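Local coordinates for hypothetical protein Aq_1549 (Aquifex aeolicus, PDB 2E8E) that is of unproven function but belongs to the OsmC family, many of whose members are thiol-dependent peroxidases, and probably reduces peroxides with a pair of cysteines, at residues Lys4-Glu9 / Ser18-Gly23; Ser12-Leu17 / Ala27-Leu32; Glu36-Ser41 / Lys78-Ile83; Gly43-Val48 / Cys110-Met115; His52-Lys57 / Glu99-Leu104. All coordinates share one frame; numbering follows the deposited sequence.

Contact 1 of 5, residues Lys4-Glu9 / Ser18-Gly23; sequences KEVELE and SKTSIG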
# COMPACT_ATOMS: atom_id res chain seq x y z
N LYS A 4 -13.92 -1.88 -1.32
CA LYS A 4 -13.13 -0.81 -0.70
C LYS A 4 -13.00 0.26 -1.78
O LYS A 4 -12.80 -0.06 -2.95
CB LYS A 4 -11.73 -1.29 -0.32
CG LYS A 4 -11.66 -2.35 0.77
CD LYS A 4 -12.13 -1.84 2.11
CE LYS A 4 -11.72 -2.80 3.22
NZ LYS A 4 -12.42 -2.51 4.50
N GLU A 5 -13.10 1.52 -1.37
CA GLU A 5 -12.98 2.62 -2.31
C GLU A 5 -12.15 3.76 -1.73
O GLU A 5 -12.22 4.06 -0.54
CB GLU A 5 -14.36 3.17 -2.68
CG GLU A 5 -15.15 2.31 -3.65
CD GLU A 5 -16.53 2.87 -3.93
OE1 GLU A 5 -16.66 4.11 -4.07
OE2 GLU A 5 -17.49 2.08 -4.03
N VAL A 6 -11.32 4.37 -2.57
CA VAL A 6 -10.53 5.50 -2.14
C VAL A 6 -10.55 6.49 -3.29
O VAL A 6 -10.76 6.10 -4.44
CB VAL A 6 -9.07 5.12 -1.79
CG1 VAL A 6 -9.05 4.14 -0.61
CG2 VAL A 6 -8.37 4.52 -3.00
N GLU A 7 -10.36 7.77 -2.98
CA GLU A 7 -10.37 8.80 -4.00
C GLU A 7 -9.19 9.73 -3.78
O GLU A 7 -8.94 10.18 -2.66
CB GLU A 7 -11.68 9.61 -3.95
CG GLU A 7 -12.94 8.75 -3.99
CD GLU A 7 -14.20 9.58 -4.14
OE1 GLU A 7 -14.33 10.61 -3.44
OE2 GLU A 7 -15.07 9.20 -4.95
N LEU A 8 -8.48 10.03 -4.86
CA LEU A 8 -7.32 10.91 -4.80
C LEU A 8 -7.53 12.17 -5.61
O LEU A 8 -8.19 12.15 -6.65
CB LEU A 8 -6.07 10.19 -5.31
CG LEU A 8 -5.37 9.21 -4.38
CD1 LEU A 8 -6.31 8.08 -3.99
CD2 LEU A 8 -4.13 8.66 -5.08
N GLU A 9 -6.94 13.26 -5.14
CA GLU A 9 -7.02 14.54 -5.82
C GLU A 9 -5.68 15.24 -5.65
O GLU A 9 -5.06 15.18 -4.58
CB GLU A 9 -8.15 15.39 -5.23
CG GLU A 9 -8.30 16.76 -5.86
CD GLU A 9 -9.61 17.43 -5.48
OE1 GLU A 9 -9.98 17.38 -4.29
OE2 GLU A 9 -10.27 18.01 -6.38
N SER A 18 -5.35 11.92 -0.43
CA SER A 18 -6.02 10.63 -0.58
C SER A 18 -7.06 10.36 0.49
O SER A 18 -6.72 10.20 1.67
CB SER A 18 -4.95 9.54 -0.57
OG SER A 18 -3.88 9.90 -1.42
N LYS A 19 -8.31 10.29 0.06
CA LYS A 19 -9.45 10.07 0.94
C LYS A 19 -9.74 8.60 1.22
O LYS A 19 -9.97 7.81 0.30
CB LYS A 19 -10.70 10.73 0.35
CG LYS A 19 -11.95 10.56 1.20
CD LYS A 19 -13.14 11.31 0.60
CE LYS A 19 -14.35 11.25 1.52
NZ LYS A 19 -15.53 11.97 0.96
N THR A 20 -9.74 8.24 2.50
CA THR A 20 -10.02 6.88 2.94
C THR A 20 -11.12 6.95 4.00
O THR A 20 -11.60 8.04 4.32
CB THR A 20 -8.78 6.22 3.56
OG1 THR A 20 -8.55 6.78 4.86
CG2 THR A 20 -7.55 6.47 2.69
N SER A 21 -11.51 5.81 4.55
CA SER A 21 -12.56 5.76 5.56
C SER A 21 -12.27 6.52 6.86
O SER A 21 -13.19 7.01 7.51
CB SER A 21 -12.91 4.31 5.89
OG SER A 21 -13.54 3.69 4.80
N ILE A 22 -11.00 6.61 7.26
CA ILE A 22 -10.69 7.31 8.51
C ILE A 22 -10.21 8.74 8.31
O ILE A 22 -10.09 9.50 9.28
CB ILE A 22 -9.65 6.53 9.34
CG1 ILE A 22 -8.27 6.60 8.69
CG2 ILE A 22 -10.09 5.09 9.50
CD1 ILE A 22 -7.50 7.88 8.99
N GLY A 23 -9.95 9.12 7.07
CA GLY A 23 -9.49 10.47 6.83
C GLY A 23 -8.68 10.60 5.55
O GLY A 23 -8.67 9.69 4.72

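Contact 2 of 5, residues Ser12-Leu17 / Ala27-Leu32; sequences SEATFL and AGEKGL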
# COMPACT_ATOMS: atom_id res chain seq x y z
N SER A 12 -0.46 18.99 -4.36
CA SER A 12 0.71 19.80 -4.68
C SER A 12 1.37 19.11 -5.87
O SER A 12 0.82 18.16 -6.41
CB SER A 12 1.67 19.87 -3.48
OG SER A 12 2.20 18.60 -3.14
N GLU A 13 2.54 19.60 -6.28
CA GLU A 13 3.24 19.01 -7.42
C GLU A 13 3.38 17.49 -7.28
O GLU A 13 4.04 17.01 -6.36
CB GLU A 13 4.62 19.64 -7.60
CG GLU A 13 5.47 19.01 -8.70
CD GLU A 13 6.78 19.73 -8.93
OE1 GLU A 13 7.54 19.91 -7.95
OE2 GLU A 13 7.06 20.13 -10.08
N ALA A 14 2.76 16.76 -8.20
CA ALA A 14 2.81 15.30 -8.21
C ALA A 14 2.51 14.69 -6.85
O ALA A 14 3.12 13.69 -6.46
CB ALA A 14 4.18 14.83 -8.70
N THR A 15 1.56 15.28 -6.14
CA THR A 15 1.17 14.80 -4.82
C THR A 15 -0.35 14.78 -4.73
O THR A 15 -1.02 15.63 -5.32
CB THR A 15 1.76 15.70 -3.72
OG1 THR A 15 3.17 15.83 -3.95
CG2 THR A 15 1.53 15.09 -2.34
N PHE A 16 -0.89 13.81 -4.01
CA PHE A 16 -2.34 13.66 -3.92
C PHE A 16 -2.91 13.56 -2.52
O PHE A 16 -2.36 12.87 -1.67
CB PHE A 16 -2.76 12.39 -4.67
CG PHE A 16 -2.39 12.40 -6.11
CD1 PHE A 16 -3.31 12.79 -7.07
CD2 PHE A 16 -1.10 12.06 -6.51
CE1 PHE A 16 -2.96 12.85 -8.42
CE2 PHE A 16 -0.73 12.11 -7.85
CZ PHE A 16 -1.67 12.51 -8.81
N LEU A 17 -4.02 14.26 -2.29
CA LEU A 17 -4.72 14.17 -1.02
C LEU A 17 -5.57 12.92 -1.27
O LEU A 17 -6.37 12.87 -2.21
CB LEU A 17 -5.58 15.40 -0.76
CG LEU A 17 -4.83 16.42 0.11
CD1 LEU A 17 -5.57 17.76 0.12
CD2 LEU A 17 -4.70 15.87 1.53
N ALA A 27 -0.16 11.67 -0.33
CA ALA A 27 0.73 10.65 -0.86
C ALA A 27 1.29 11.09 -2.20
O ALA A 27 0.55 11.52 -3.09
CB ALA A 27 -0.03 9.34 -1.03
N GLY A 28 2.60 10.97 -2.35
CA GLY A 28 3.21 11.37 -3.61
C GLY A 28 4.58 11.98 -3.43
O GLY A 28 5.24 11.81 -2.41
N GLU A 29 5.01 12.72 -4.45
CA GLU A 29 6.31 13.36 -4.47
C GLU A 29 6.60 14.22 -3.24
O GLU A 29 7.70 14.17 -2.68
CB GLU A 29 6.42 14.19 -5.75
CG GLU A 29 7.82 14.66 -6.08
CD GLU A 29 7.95 15.02 -7.55
OE1 GLU A 29 7.79 14.11 -8.39
OE2 GLU A 29 8.20 16.20 -7.86
N LYS A 30 5.63 15.02 -2.80
CA LYS A 30 5.83 15.88 -1.64
C LYS A 30 5.09 15.40 -0.40
O LYS A 30 4.93 16.14 0.57
CB LYS A 30 5.40 17.31 -1.98
CG LYS A 30 6.26 17.96 -3.04
CD LYS A 30 5.86 19.40 -3.30
CE LYS A 30 6.76 20.04 -4.35
NZ LYS A 30 6.47 21.48 -4.53
N GLY A 31 4.63 14.15 -0.44
CA GLY A 31 3.92 13.58 0.69
C GLY A 31 4.50 12.22 1.01
O GLY A 31 5.69 11.98 0.80
N LEU A 32 3.67 11.32 1.54
CA LEU A 32 4.12 9.97 1.87
C LEU A 32 4.54 9.27 0.57
O LEU A 32 3.82 9.31 -0.42
CB LEU A 32 2.99 9.20 2.54
CG LEU A 32 2.55 9.70 3.92
CD1 LEU A 32 1.10 9.31 4.18
CD2 LEU A 32 3.47 9.12 4.99

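Contact 3 of 5, residues Glu36-Ser41 / Lys78-Ile83; sequences ELLLVS and KIYEEI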
# COMPACT_ATOMS: atom_id res chain seq x y z
N GLU A 36 6.80 3.35 -0.03
CA GLU A 36 6.95 3.17 1.41
C GLU A 36 5.56 2.84 1.95
O GLU A 36 5.42 2.02 2.87
CB GLU A 36 7.50 4.43 2.09
CG GLU A 36 9.00 4.61 1.90
CD GLU A 36 9.56 5.82 2.62
OE1 GLU A 36 8.79 6.53 3.31
OE2 GLU A 36 10.78 6.06 2.50
N LEU A 37 4.53 3.46 1.38
CA LEU A 37 3.16 3.19 1.81
C LEU A 37 2.77 1.74 1.53
O LEU A 37 1.97 1.16 2.26
CB LEU A 37 2.17 4.15 1.14
CG LEU A 37 2.14 5.56 1.73
CD1 LEU A 37 1.09 6.40 1.02
CD2 LEU A 37 1.82 5.47 3.23
N LEU A 38 3.33 1.15 0.47
CA LEU A 38 3.02 -0.24 0.19
C LEU A 38 3.56 -1.09 1.34
O LEU A 38 2.90 -2.02 1.81
CB LEU A 38 3.64 -0.70 -1.14
CG LEU A 38 3.56 -2.21 -1.41
CD1 LEU A 38 2.09 -2.64 -1.42
CD2 LEU A 38 4.22 -2.55 -2.73
N LEU A 39 4.77 -0.78 1.80
CA LEU A 39 5.35 -1.54 2.90
C LEU A 39 4.51 -1.33 4.16
O LEU A 39 4.32 -2.26 4.95
CB LEU A 39 6.80 -1.12 3.16
CG LEU A 39 7.81 -1.47 2.06
CD1 LEU A 39 9.18 -0.96 2.47
CD2 LEU A 39 7.86 -2.98 1.84
N VAL A 40 3.99 -0.13 4.35
CA VAL A 40 3.15 0.13 5.52
C VAL A 40 1.87 -0.71 5.42
O VAL A 40 1.41 -1.27 6.41
CB VAL A 40 2.78 1.63 5.65
CG1 VAL A 40 1.71 1.82 6.73
CG2 VAL A 40 4.01 2.44 6.01
N SER A 41 1.30 -0.79 4.21
CA SER A 41 0.08 -1.57 4.01
C SER A 41 0.32 -3.04 4.34
O SER A 41 -0.49 -3.69 5.00
CB SER A 41 -0.41 -1.43 2.56
OG SER A 41 -0.65 -0.07 2.26
N LYS A 78 10.21 -0.37 -11.24
CA LYS A 78 11.12 -0.62 -10.14
C LYS A 78 10.46 -1.27 -8.93
O LYS A 78 10.43 -0.71 -7.83
CB LYS A 78 11.81 0.69 -9.74
CG LYS A 78 12.60 1.30 -10.90
CD LYS A 78 13.40 2.51 -10.47
CE LYS A 78 14.28 3.00 -11.61
NZ LYS A 78 15.12 4.16 -11.22
N ILE A 79 9.92 -2.46 -9.15
CA ILE A 79 9.25 -3.22 -8.10
C ILE A 79 10.26 -3.70 -7.07
O ILE A 79 11.47 -3.65 -7.29
CB ILE A 79 8.56 -4.47 -8.68
CG1 ILE A 79 9.61 -5.38 -9.33
CG2 ILE A 79 7.50 -4.07 -9.70
CD1 ILE A 79 9.07 -6.70 -9.83
N TYR A 80 9.76 -4.15 -5.92
CA TYR A 80 10.64 -4.70 -4.90
C TYR A 80 11.02 -6.11 -5.33
O TYR A 80 10.15 -6.97 -5.48
CB TYR A 80 9.93 -4.79 -3.55
CG TYR A 80 9.67 -3.47 -2.86
CD1 TYR A 80 10.72 -2.59 -2.60
CD2 TYR A 80 8.39 -3.12 -2.46
CE1 TYR A 80 10.49 -1.39 -1.93
CE2 TYR A 80 8.15 -1.93 -1.79
CZ TYR A 80 9.20 -1.07 -1.53
OH TYR A 80 8.96 0.10 -0.86
N GLU A 81 12.31 -6.36 -5.54
CA GLU A 81 12.74 -7.70 -5.93
C GLU A 81 12.82 -8.54 -4.67
O GLU A 81 12.78 -9.78 -4.71
CB GLU A 81 14.11 -7.65 -6.61
CG GLU A 81 14.17 -6.73 -7.82
CD GLU A 81 15.02 -7.29 -8.94
OE1 GLU A 81 16.17 -7.69 -8.69
OE2 GLU A 81 14.53 -7.33 -10.09
N GLU A 82 12.92 -7.86 -3.53
CA GLU A 82 13.02 -8.53 -2.25
C GLU A 82 12.37 -7.69 -1.16
O GLU A 82 12.49 -6.46 -1.17
CB GLU A 82 14.50 -8.77 -1.90
CG GLU A 82 14.76 -9.14 -0.45
CD GLU A 82 16.25 -9.24 -0.13
OE1 GLU A 82 16.64 -8.81 0.97
OE2 GLU A 82 17.02 -9.75 -0.98
N ILE A 83 11.67 -8.34 -0.25
CA ILE A 83 11.04 -7.65 0.87
C ILE A 83 11.35 -8.46 2.11
O ILE A 83 11.01 -9.64 2.19
CB ILE A 83 9.50 -7.57 0.73
CG1 ILE A 83 9.13 -6.77 -0.52
CG2 ILE A 83 8.92 -6.89 1.98
CD1 ILE A 83 7.63 -6.60 -0.71

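Contact 4 of 5, residues Gly43-Val48 / Cys110-Met115; sequences GSCSGV and CSVLAM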
# COMPACT_ATOMS: atom_id res chain seq x y z
N GLY A 43 2.83 -4.34 6.21
CA GLY A 43 3.14 -4.47 7.62
C GLY A 43 1.94 -4.37 8.54
O GLY A 43 1.80 -5.16 9.48
N SER A 44 1.07 -3.40 8.29
CA SER A 44 -0.10 -3.22 9.13
C SER A 44 -1.14 -4.31 8.92
O SER A 44 -1.76 -4.78 9.88
CB SER A 44 -0.72 -1.83 8.91
OG SER A 44 -1.09 -1.63 7.56
N CYS A 45 -1.34 -4.73 7.67
CA CYS A 45 -2.31 -5.79 7.38
C CYS A 45 -1.88 -7.05 8.14
O CYS A 45 -2.69 -7.68 8.82
CB CYS A 45 -2.36 -6.10 5.88
SG CYS A 45 -3.68 -7.24 5.40
N SER A 46 -0.60 -7.40 8.02
CA SER A 46 -0.08 -8.59 8.71
C SER A 46 -0.08 -8.39 10.22
O SER A 46 -0.40 -9.31 10.98
CB SER A 46 1.34 -8.89 8.23
OG SER A 46 1.84 -10.08 8.83
N GLY A 47 0.29 -7.18 10.65
CA GLY A 47 0.34 -6.88 12.07
C GLY A 47 -1.01 -7.07 12.75
O GLY A 47 -1.08 -7.50 13.90
N VAL A 48 -2.08 -6.73 12.04
CA VAL A 48 -3.42 -6.89 12.58
C VAL A 48 -3.67 -8.39 12.84
O VAL A 48 -4.23 -8.76 13.88
CB VAL A 48 -4.48 -6.34 11.60
CG1 VAL A 48 -5.88 -6.73 12.05
CG2 VAL A 48 -4.36 -4.83 11.52
N CYS A 110 -3.13 -12.58 5.60
CA CYS A 110 -2.72 -11.27 5.08
C CYS A 110 -3.07 -11.04 3.61
O CYS A 110 -2.41 -11.55 2.71
CB CYS A 110 -1.23 -11.07 5.28
SG CYS A 110 -0.73 -9.35 5.01
N SER A 111 -4.11 -10.23 3.39
CA SER A 111 -4.57 -9.93 2.04
C SER A 111 -3.57 -9.13 1.20
O SER A 111 -3.32 -9.47 0.04
CB SER A 111 -5.90 -9.18 2.09
OG SER A 111 -6.92 -9.97 2.68
N VAL A 112 -3.01 -8.08 1.78
CA VAL A 112 -2.06 -7.25 1.05
C VAL A 112 -0.83 -8.05 0.62
O VAL A 112 -0.43 -8.02 -0.54
CB VAL A 112 -1.59 -6.04 1.91
CG1 VAL A 112 -0.56 -5.22 1.14
CG2 VAL A 112 -2.79 -5.16 2.29
N LEU A 113 -0.25 -8.80 1.56
CA LEU A 113 0.93 -9.60 1.26
C LEU A 113 0.67 -10.65 0.19
O LEU A 113 1.52 -10.92 -0.66
CB LEU A 113 1.46 -10.27 2.53
CG LEU A 113 2.78 -11.03 2.38
CD1 LEU A 113 3.88 -10.07 1.92
CD2 LEU A 113 3.16 -11.67 3.71
N ALA A 114 -0.51 -11.26 0.23
CA ALA A 114 -0.87 -12.29 -0.74
C ALA A 114 -0.87 -11.76 -2.17
O ALA A 114 -0.57 -12.49 -3.11
CB ALA A 114 -2.25 -12.85 -0.41
N MET A 115 -1.19 -10.48 -2.32
CA MET A 115 -1.24 -9.87 -3.64
C MET A 115 0.11 -9.57 -4.28
O MET A 115 0.23 -9.56 -5.51
CB MET A 115 -2.08 -8.59 -3.61
CG MET A 115 -3.57 -8.86 -3.42
SD MET A 115 -4.61 -7.40 -3.65
CE MET A 115 -4.60 -7.28 -5.39

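Contact 5 of 5, residues His52-Lys57 / Glu99-Leu104; sequences HILKKK and EQAVKL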
# COMPACT_ATOMS: atom_id res chain seq x y z
N HIS A 52 -4.20 -10.18 16.66
CA HIS A 52 -5.36 -11.00 16.97
C HIS A 52 -5.03 -12.44 17.32
O HIS A 52 -5.62 -13.01 18.24
CB HIS A 52 -6.35 -10.98 15.81
CG HIS A 52 -7.04 -9.66 15.63
ND1 HIS A 52 -7.64 -8.99 16.67
CD2 HIS A 52 -7.23 -8.90 14.53
CE1 HIS A 52 -8.18 -7.87 16.22
NE2 HIS A 52 -7.94 -7.79 14.92
N ILE A 53 -4.08 -13.03 16.60
CA ILE A 53 -3.70 -14.41 16.85
C ILE A 53 -2.97 -14.54 18.19
O ILE A 53 -3.27 -15.44 18.98
CB ILE A 53 -2.82 -14.96 15.71
CG1 ILE A 53 -3.66 -15.06 14.43
CG2 ILE A 53 -2.25 -16.33 16.09
CD1 ILE A 53 -2.86 -15.37 13.18
N LEU A 54 -2.03 -13.64 18.45
CA LEU A 54 -1.29 -13.68 19.71
C LEU A 54 -2.27 -13.54 20.88
O LEU A 54 -2.12 -14.19 21.91
CB LEU A 54 -0.26 -12.54 19.77
CG LEU A 54 0.98 -12.70 18.89
CD1 LEU A 54 1.92 -11.54 19.12
CD2 LEU A 54 1.67 -14.01 19.21
N LYS A 55 -3.27 -12.68 20.70
CA LYS A 55 -4.29 -12.46 21.72
C LYS A 55 -5.08 -13.75 21.92
O LYS A 55 -5.33 -14.17 23.05
CB LYS A 55 -5.22 -11.32 21.28
CG LYS A 55 -6.36 -11.01 22.24
CD LYS A 55 -7.07 -9.73 21.81
CE LYS A 55 -8.29 -9.43 22.65
NZ LYS A 55 -9.39 -10.41 22.40
N LYS A 56 -5.47 -14.37 20.81
CA LYS A 56 -6.23 -15.61 20.86
C LYS A 56 -5.42 -16.71 21.53
O LYS A 56 -5.97 -17.57 22.22
CB LYS A 56 -6.63 -16.04 19.44
CG LYS A 56 -7.58 -17.22 19.38
CD LYS A 56 -7.95 -17.56 17.94
CE LYS A 56 -8.94 -18.71 17.88
NZ LYS A 56 -8.40 -19.95 18.50
N LYS A 57 -4.10 -16.69 21.32
CA LYS A 57 -3.23 -17.70 21.91
C LYS A 57 -2.80 -17.37 23.33
O LYS A 57 -1.83 -17.92 23.85
CB LYS A 57 -2.01 -17.94 21.01
CG LYS A 57 -2.38 -18.63 19.70
CD LYS A 57 -1.16 -19.02 18.89
CE LYS A 57 -1.57 -19.72 17.61
NZ LYS A 57 -2.46 -20.89 17.87
N GLU A 99 5.63 -17.51 16.17
CA GLU A 99 5.86 -18.21 14.91
C GLU A 99 4.53 -18.61 14.26
O GLU A 99 4.35 -18.43 13.05
CB GLU A 99 6.73 -19.45 15.14
CG GLU A 99 6.79 -20.38 13.93
CD GLU A 99 7.82 -21.48 14.07
OE1 GLU A 99 8.07 -21.93 15.21
OE2 GLU A 99 8.38 -21.91 13.04
N GLN A 100 3.61 -19.14 15.05
CA GLN A 100 2.31 -19.55 14.52
C GLN A 100 1.52 -18.36 13.98
O GLN A 100 0.87 -18.45 12.95
CB GLN A 100 1.47 -20.24 15.60
CG GLN A 100 1.97 -21.61 16.01
CD GLN A 100 1.06 -22.27 17.02
OE1 GLN A 100 -0.13 -22.48 16.76
NE2 GLN A 100 1.60 -22.58 18.20
N ALA A 101 1.59 -17.24 14.70
CA ALA A 101 0.88 -16.03 14.29
C ALA A 101 1.46 -15.50 12.98
O ALA A 101 0.72 -15.09 12.08
CB ALA A 101 0.98 -14.97 15.38
N VAL A 102 2.79 -15.49 12.87
CA VAL A 102 3.45 -15.01 11.67
C VAL A 102 3.17 -15.90 10.46
O VAL A 102 2.92 -15.41 9.36
CB VAL A 102 4.97 -14.88 11.89
CG1 VAL A 102 5.67 -14.58 10.57
CG2 VAL A 102 5.26 -13.77 12.89
N LYS A 103 3.20 -17.22 10.67
CA LYS A 103 2.94 -18.13 9.56
C LYS A 103 1.48 -18.08 9.09
O LYS A 103 1.21 -18.07 7.89
CB LYS A 103 3.32 -19.56 9.94
CG LYS A 103 4.82 -19.73 10.10
CD LYS A 103 5.20 -21.19 10.31
CE LYS A 103 6.70 -21.33 10.46
NZ LYS A 103 7.43 -20.71 9.32
N LEU A 104 0.55 -18.04 10.04
CA LEU A 104 -0.86 -17.97 9.67
C LEU A 104 -1.15 -16.68 8.91
O LEU A 104 -1.92 -16.68 7.95
CB LEU A 104 -1.75 -18.04 10.91
CG LEU A 104 -1.93 -19.44 11.50
CD1 LEU A 104 -2.72 -19.35 12.80
CD2 LEU A 104 -2.66 -20.32 10.48

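Contact 1 of 5, residues Lys4-Glu9 / Ser18-Gly23
Glu7 and Lys19 pair through their backbones, a hydrogen-bonded antiparallel pair between strands 3-12 and 15-19. Lys19 N gives a nearly straight bond of 2.8 Å to Glu7 O, while the return bond from Glu7 N to Lys19 O is weak at 3.3 Å. Lys19 O also receives a CA-H...O contact from Val6 CA, 3.4 Å away.

Side-chain packing lies on the face of Leu8 and Ser18, a non-hydrogen-bonded pair. The branch carbon Leu8 CG sits 3.4 Å from Ser18 OG, with CD1 lying against Ser18 CB.

Charges occupy the other face. Lys19 runs out fully extended, its CG anti to the backbone N (chi1 -179°), and its NZ stays 4.8 Å from Glu7 OE1, near but not in contact.

Beyond the pair, Thr20 closes the turn: its N and OG1 reach Gly23 O from opposite faces of the carbonyl plane. A strand of the second subunit pairs with 4-9, and Glu5, Thr20 and Ser21 line a pocket holding dithiothreitol. The join is therefore carried by the backbone, with the Glu7-Lys19 attraction probably adding only a diffuse electrostatic pull.

Contact 2 of 5, residues Ser12-Leu17 / Ala27-Leu32
Thr15 meets Lys30 because its first torsion (chi1 -52°) sets OG1 beside its own backbone N and anti to the carbonyl carbon, facing the turn 28-31. There OG1 accepts from Lys30 N at 2.8 Å and donates to Glu13 O, also at 2.8 Å, arriving from above that carbonyl's plane. The same torsion swings Thr15 CG2 anti to the backbone N, where it lies over Gly31 N. A valine here would probably leave Lys30 N and Glu13 O without their shared hydroxyl partner, and the turn less firmly tied to the loop.

The backbone does the rest. Phe16 and Ala27 exchange two bonds, Ala27 N to Phe16 O at 2.8 Å in the carbonyl plane, and Phe16 N to Ala27 O, tilted from the Ala27 carbonyl plane. Ala27 O also lies at the edge of the Phe16 ring, 3.8 Å from CD2. Two residues on, past the non-hydrogen-bonded pair Thr15 and Gly28, Glu29 N binds Ala14 O at 2.9 Å. Gly28 faces Thr15 so closely that a CB would clash with Ala14 O, and its phi and psi would press any side chain on the preceding carbonyl oxygen.

At the outer end, Lys30 NZ makes a long salt bridge of 3.9 Å with Glu13 OE1. That charge is probably welcome, since Glu29 OE2 comes to 3.8 Å from the same OE1. Tyr51 and Gly47 of the second subunit pack on Ala14 and Phe16. The arrangement is the open end of an antiparallel beta hairpin, strands 15-19 and 24-28, from which the chain leaves through a type I turn.

Contact 3 of 5, residues Glu36-Ser41 / Lys78-Ile83
The Tyr80 ring meets the helix with Leu38 CD2 at its edge, near the ring plane and 4.1 Å from CE2, while Leu39 comes in obliquely. Leu39 spreads along the ring's outer end: CD2 lies 3.8 Å from Tyr80 CE2, and CD1 is 3.5 Å from Tyr80 OH. The two side chains are thus fitted together at a slant, and not stacked.

The leucines arrive by different torsions. Leu38 has CG anti to its backbone N (chi1 171°), pointing its CD2 at the ring edge, whereas Leu39 carries CG beside the N (chi1 -68°), which turns its methyls to the hydroxyl end and to Ile83. There Leu39 CD2 touches Ile83 CG2 at 4.1 Å, the two side chains running antiparallel alongside each other.

The phenol hydroxyl, buried among these carbons, is hydrogen-bonded to Met35 O, a tie that fixes the ring's far end to the start of the helix. Lys4 of the second subunit packs on the same tyrosine. Between the ring and Ile83 the strand makes a classic beta bulge, Glu81 and Glu82 both facing Lys71. This is helix-on-sheet packing: helix 34-56 lies with its first turns against the beginning of strand 80-90 in the alpha+beta OsmC-like fold.

Contact 4 of 5, residues Gly43-Val48 / Cys110-Met115
Cys45 and Cys110 make a thiol-to-thiol contact where the long helix 34-56 meets the start of the short helix 111-116, near the centre of the chain. Their sulfurs, Cys45 SG and Cys110 SG, stand 3.6 Å apart, too far for a covalent bond: this is the reduced pair, and the same two cysteines form a disulfide in another crystal structure of the protein. Each thiol is carried with SG anti to the backbone N (Cys45 chi1 -172°, Cys110 chi1 -167°), which turns Cys45 SG out of its helix and brings Cys110 SG up to that helix to meet it.

Cys110 is also the N-cap residue of helix 111-116, its SG accepting from Leu113 N at 3.5 Å and holding the first turn. From the opposing helix Ser46 N lies 3.6 Å from the same sulfur, with Ser46 CB packed beside it. Two cysteines so placed are the hallmark of the OsmC family, in which such a pair probably serves peroxide reduction, cycling between thiols and disulfide.

Cys45 SG in turn lies 3.6 Å from Ser111 N, in the first turn of the short helix. Its CB rests on a methyl, Val112 CG2 being 3.7 Å away, which gives the thiol an apolar flank. Around this, Ser46 OG is hydrogen-bonded to Tyr87 OH and Ser105 OG, while Ser111 OG is held by Arg72 of the second subunit. Met35 of that subunit packs on Val112, bringing the dimer partner up to the neighbourhood of the cysteines.

Contact 5 of 5, residues His52-Lys57 / Glu99-Leu104
Ile53 and Ala101 form the closest apolar touch, Ile53 CG2 lying 3.6 Å from Ala101 CB. The other arm of the isoleucine reaches along the neighbouring helix, where its CD1 meets Leu104 CB at 3.7 Å, the two side chains crossing at a slant. Leu54 CD2 meets the same alanine methyl, Ala101 CB, at 4.0 Å, roughly at a right angle to the Ile53 approach.

One polar bond runs beside this patch. Lys57 NZ donates to Gln100 OE1 at 3.0 Å, approaching from above the amide plane, 52° out of it, instead of along a lone pair. Lys57 extends as far as CE and then bends (chi4 -55°), which turns NZ onto the oxygen and lays CE 3.7 Å from Gln100 CB. A leucine in place of Lys57 would probably leave Gln100 OE1 without this donor and the amide freer to turn.

What sets these groups is the helix pair. The axes of 52-56 and 99-104 approach to 9.0 Å and run roughly antiparallel, 142° between their directions; Ala101 sits where the backbones come nearest. Lys57 follows directly on the last turn of helix 34-56, and its side chain lies at the edge of the apolar patch. Farther out, Leu54 also packs on Val61 and Ile64 of strand 60-72, and Val102, on the side of its helix turned from Ile53, lies on Ile124 and Trp126 of strand 121-130. The two helices are therefore held here chiefly by apolar contact, with a neutral amide accepting from a charged amine at its margin.

How the contacts relate
Contacts 1 and 2 come first and share strand 15-19, the middle strand of the N-terminal sheet; their centres are 14 Å apart and they touch. Contact 2 leads on to contact 3, where Leu37 of helix 34-56 packs on Ala27 and Leu32. That helix runs through contacts 3, 4 and 5, centred about 12 and 13 Å apart, meeting strand 80-90, helix 111-116 and helix 95-109 in turn. Contact 5 is nested in the loop closed by contact 4, and contacts 2 and 5 lie 36 Å apart on opposite sides of the chain's centre. Contacts 1 to 4 touch the second subunit broadly, tying the cysteine region into the dimer; contact 5 does so through His52 alone.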